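Local atomic coordinates of endo-1,4-b-d-mannanase (Trichoderma reesei, PDB entry 1QNR), a protein that hydrolyses internal beta-1,4-mannosidic linkages in mannans, as an endo-acting beta-mannanase of glycoside hydrolase family 5. Residues L266-Y277 with R298-W306. Residues are numbered along the deposited sequence; the frame is centred on the assembly and turned at random.
Sequences LAAGKPCVFEEY and RGMGGDMFW
Y277 reaches across to the neighbouring strand, where its hydroxyl donates a hydrogen bond to D303 OD1 (OH to OD1 2.7 Å), meeting the oxygen from above the carboxylate plane. With chi1 at 55°, CG sits between the backbone N and carbonyl carbon, laying the ring against the F305 backbone. F305 CA stands over one ring face in a CH-pi contact, 3.7 Å from the centroid, while F305 CB touches Y277 CZ at 3.5 Å. The other carboxylate oxygen, D303 OD2, is hydrogen-bonded to Y20 and H339. With an alanine here in place of Y277, D303 OD1 is likely to lose its hydroxyl donor and F305 CA and CB their ring partner. M304 N donates a hydrogen bond to F274 O (2.8 Å), and M304 SD lies 4.1 Å from V273 CG1. Beyond it, W306 N bonds Y277 O, and the indole runs alongside the E276 carboxylate, W306 CE3 3.7 Å from E276 CD, the planes 36° apart. Strands 272-277 and 300-305 run parallel, joined through helix 283-295 in a beta-alpha-beta unit of the TIM barrel. R54 and Y243 hold the E276 carboxylate, about 5 Å from a bound beta-D-mannopyranose, consistent with a place at the substrate-binding cleft.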
# COMPACT_ATOMS: atom_id res chain seq x y z
N LEU A 266 -5.69 -15.79 9.45
CA LEU A 266 -5.61 -17.29 9.42
C LEU A 266 -7.00 -17.87 9.65
O LEU A 266 -7.33 -18.89 8.96
CB LEU A 266 -4.59 -17.71 10.49
CG LEU A 266 -4.36 -19.28 10.54
CD1 LEU A 266 -3.86 -19.84 9.23
CD2 LEU A 266 -3.42 -19.52 11.73
N ALA A 267 -7.86 -17.27 10.48
CA ALA A 267 -9.27 -17.75 10.60
C ALA A 267 -10.03 -17.63 9.32
O ALA A 267 -10.95 -18.47 9.07
CB ALA A 267 -9.97 -17.05 11.76
N ALA A 268 -9.78 -16.64 8.47
CA ALA A 268 -10.42 -16.48 7.18
C ALA A 268 -9.72 -17.30 6.09
O ALA A 268 -10.10 -17.22 4.87
CB ALA A 268 -10.48 -14.99 6.79
N GLY A 269 -8.68 -18.08 6.37
CA GLY A 269 -8.00 -18.91 5.43
C GLY A 269 -6.98 -18.23 4.51
O GLY A 269 -6.66 -18.83 3.45
N LYS A 270 -6.54 -17.01 4.88
CA LYS A 270 -5.71 -16.16 4.00
C LYS A 270 -4.49 -15.58 4.71
O LYS A 270 -4.48 -15.52 5.95
CB LYS A 270 -6.59 -14.92 3.61
CG LYS A 270 -7.85 -15.35 2.84
CD LYS A 270 -8.74 -14.08 2.52
CE LYS A 270 -10.02 -14.56 1.90
NZ LYS A 270 -10.96 -13.51 1.45
N PRO A 271 -3.44 -15.19 3.99
CA PRO A 271 -2.29 -14.49 4.62
C PRO A 271 -2.67 -13.05 4.97
O PRO A 271 -3.59 -12.45 4.41
CB PRO A 271 -1.22 -14.44 3.49
CG PRO A 271 -1.85 -15.12 2.30
CD PRO A 271 -3.32 -15.29 2.51
N CYS A 272 -1.90 -12.53 5.96
CA CYS A 272 -1.91 -11.10 6.24
C CYS A 272 -0.56 -10.50 5.85
O CYS A 272 0.51 -11.14 5.87
CB CYS A 272 -1.91 -10.89 7.77
SG CYS A 272 -3.44 -10.34 8.57
N VAL A 273 -0.58 -9.20 5.41
CA VAL A 273 0.63 -8.40 5.15
C VAL A 273 0.66 -7.23 6.14
O VAL A 273 -0.31 -6.43 6.22
CB VAL A 273 0.71 -7.86 3.69
CG1 VAL A 273 1.93 -6.94 3.47
CG2 VAL A 273 0.79 -9.03 2.70
N PHE A 274 1.75 -7.16 6.90
CA PHE A 274 2.02 -6.07 7.86
C PHE A 274 2.58 -4.91 6.99
O PHE A 274 3.81 -4.87 6.75
CB PHE A 274 2.98 -6.59 8.92
CG PHE A 274 3.47 -5.72 10.03
CD1 PHE A 274 2.74 -4.58 10.39
CD2 PHE A 274 4.62 -6.05 10.75
CE1 PHE A 274 3.21 -3.82 11.49
CE2 PHE A 274 5.11 -5.28 11.82
CZ PHE A 274 4.36 -4.17 12.19
N GLU A 275 1.70 -4.10 6.42
CA GLU A 275 2.01 -3.29 5.22
C GLU A 275 2.63 -1.93 5.47
O GLU A 275 3.25 -1.39 4.54
CB GLU A 275 0.67 -3.14 4.44
CG GLU A 275 0.78 -2.36 3.11
CD GLU A 275 -0.56 -2.24 2.40
OE1 GLU A 275 -1.51 -1.63 2.95
OE2 GLU A 275 -0.59 -2.72 1.20
N GLU A 276 2.47 -1.36 6.68
CA GLU A 276 3.18 -0.14 7.06
C GLU A 276 3.47 -0.17 8.55
O GLU A 276 2.57 -0.63 9.30
CB GLU A 276 2.38 1.16 6.82
CG GLU A 276 1.99 1.52 5.38
CD GLU A 276 1.30 2.83 5.30
OE1 GLU A 276 1.30 3.63 6.30
OE2 GLU A 276 0.66 3.19 4.27
N TYR A 277 4.59 0.37 9.01
CA TYR A 277 4.82 0.54 10.46
C TYR A 277 5.98 1.51 10.67
O TYR A 277 6.89 1.61 9.84
CB TYR A 277 5.11 -0.80 11.16
CG TYR A 277 6.26 -1.60 10.61
CD1 TYR A 277 7.60 -1.47 11.03
CD2 TYR A 277 6.05 -2.61 9.64
CE1 TYR A 277 8.62 -2.25 10.53
CE2 TYR A 277 7.06 -3.40 9.13
CZ TYR A 277 8.38 -3.23 9.56
OH TYR A 277 9.42 -4.00 9.05
N ARG A 298 2.04 -17.41 13.04
CA ARG A 298 1.27 -18.05 11.97
C ARG A 298 0.18 -17.12 11.40
O ARG A 298 -0.50 -16.44 12.20
CB ARG A 298 0.60 -19.34 12.56
CG ARG A 298 1.59 -20.52 12.55
CD ARG A 298 1.59 -21.24 11.22
NE ARG A 298 0.33 -21.63 10.55
CZ ARG A 298 0.34 -22.11 9.29
NH1 ARG A 298 1.54 -22.28 8.67
NH2 ARG A 298 -0.74 -22.42 8.60
N GLY A 299 0.00 -17.14 10.06
CA GLY A 299 -0.99 -16.21 9.45
C GLY A 299 -0.25 -15.05 8.79
O GLY A 299 -0.83 -14.46 7.86
N MET A 300 0.99 -14.73 9.15
CA MET A 300 1.71 -13.63 8.50
C MET A 300 2.43 -14.07 7.23
O MET A 300 3.15 -15.07 7.24
CB MET A 300 2.76 -12.99 9.42
CG MET A 300 2.16 -12.33 10.65
SD MET A 300 0.90 -11.05 10.30
CE MET A 300 1.78 -10.12 9.00
N GLY A 301 2.25 -13.37 6.12
CA GLY A 301 2.98 -13.63 4.89
C GLY A 301 4.14 -12.75 4.59
O GLY A 301 5.06 -13.11 3.82
N GLY A 302 4.18 -11.55 5.20
CA GLY A 302 5.40 -10.67 4.99
C GLY A 302 5.13 -9.34 5.72
O GLY A 302 4.07 -9.11 6.28
N ASP A 303 6.17 -8.46 5.66
CA ASP A 303 6.08 -7.12 6.30
C ASP A 303 6.87 -6.07 5.50
O ASP A 303 7.79 -6.41 4.75
CB ASP A 303 6.61 -7.12 7.77
CG ASP A 303 8.15 -7.26 7.80
OD1 ASP A 303 8.87 -6.24 7.73
OD2 ASP A 303 8.61 -8.42 7.96
N MET A 304 6.37 -4.80 5.58
CA MET A 304 6.96 -3.67 4.79
C MET A 304 7.02 -2.46 5.68
O MET A 304 6.00 -1.82 6.02
CB MET A 304 6.04 -3.37 3.56
CG MET A 304 5.82 -4.67 2.75
SD MET A 304 4.62 -4.59 1.39
CE MET A 304 5.53 -3.56 0.30
N PHE A 305 8.24 -2.03 6.06
CA PHE A 305 8.37 -0.84 6.90
C PHE A 305 8.01 0.44 6.12
O PHE A 305 8.17 0.51 4.88
CB PHE A 305 9.78 -0.72 7.51
CG PHE A 305 10.94 -0.57 6.53
CD1 PHE A 305 11.52 -1.66 5.91
CD2 PHE A 305 11.37 0.71 6.16
CE1 PHE A 305 12.62 -1.50 5.07
CE2 PHE A 305 12.48 0.86 5.27
CZ PHE A 305 13.06 -0.24 4.69
N TRP A 306 7.54 1.46 6.88
CA TRP A 306 7.39 2.82 6.34
C TRP A 306 8.56 3.65 6.85
O TRP A 306 8.65 3.83 8.12
CB TRP A 306 6.02 3.45 6.78
CG TRP A 306 5.87 4.83 6.18
CD1 TRP A 306 6.37 6.01 6.67
CD2 TRP A 306 5.14 5.19 4.98
NE1 TRP A 306 6.04 7.06 5.84
CE2 TRP A 306 5.25 6.59 4.78
CE3 TRP A 306 4.38 4.43 4.06
CZ2 TRP A 306 4.70 7.25 3.71
CZ3 TRP A 306 3.75 5.12 2.99
CH2 TRP A 306 3.91 6.52 2.80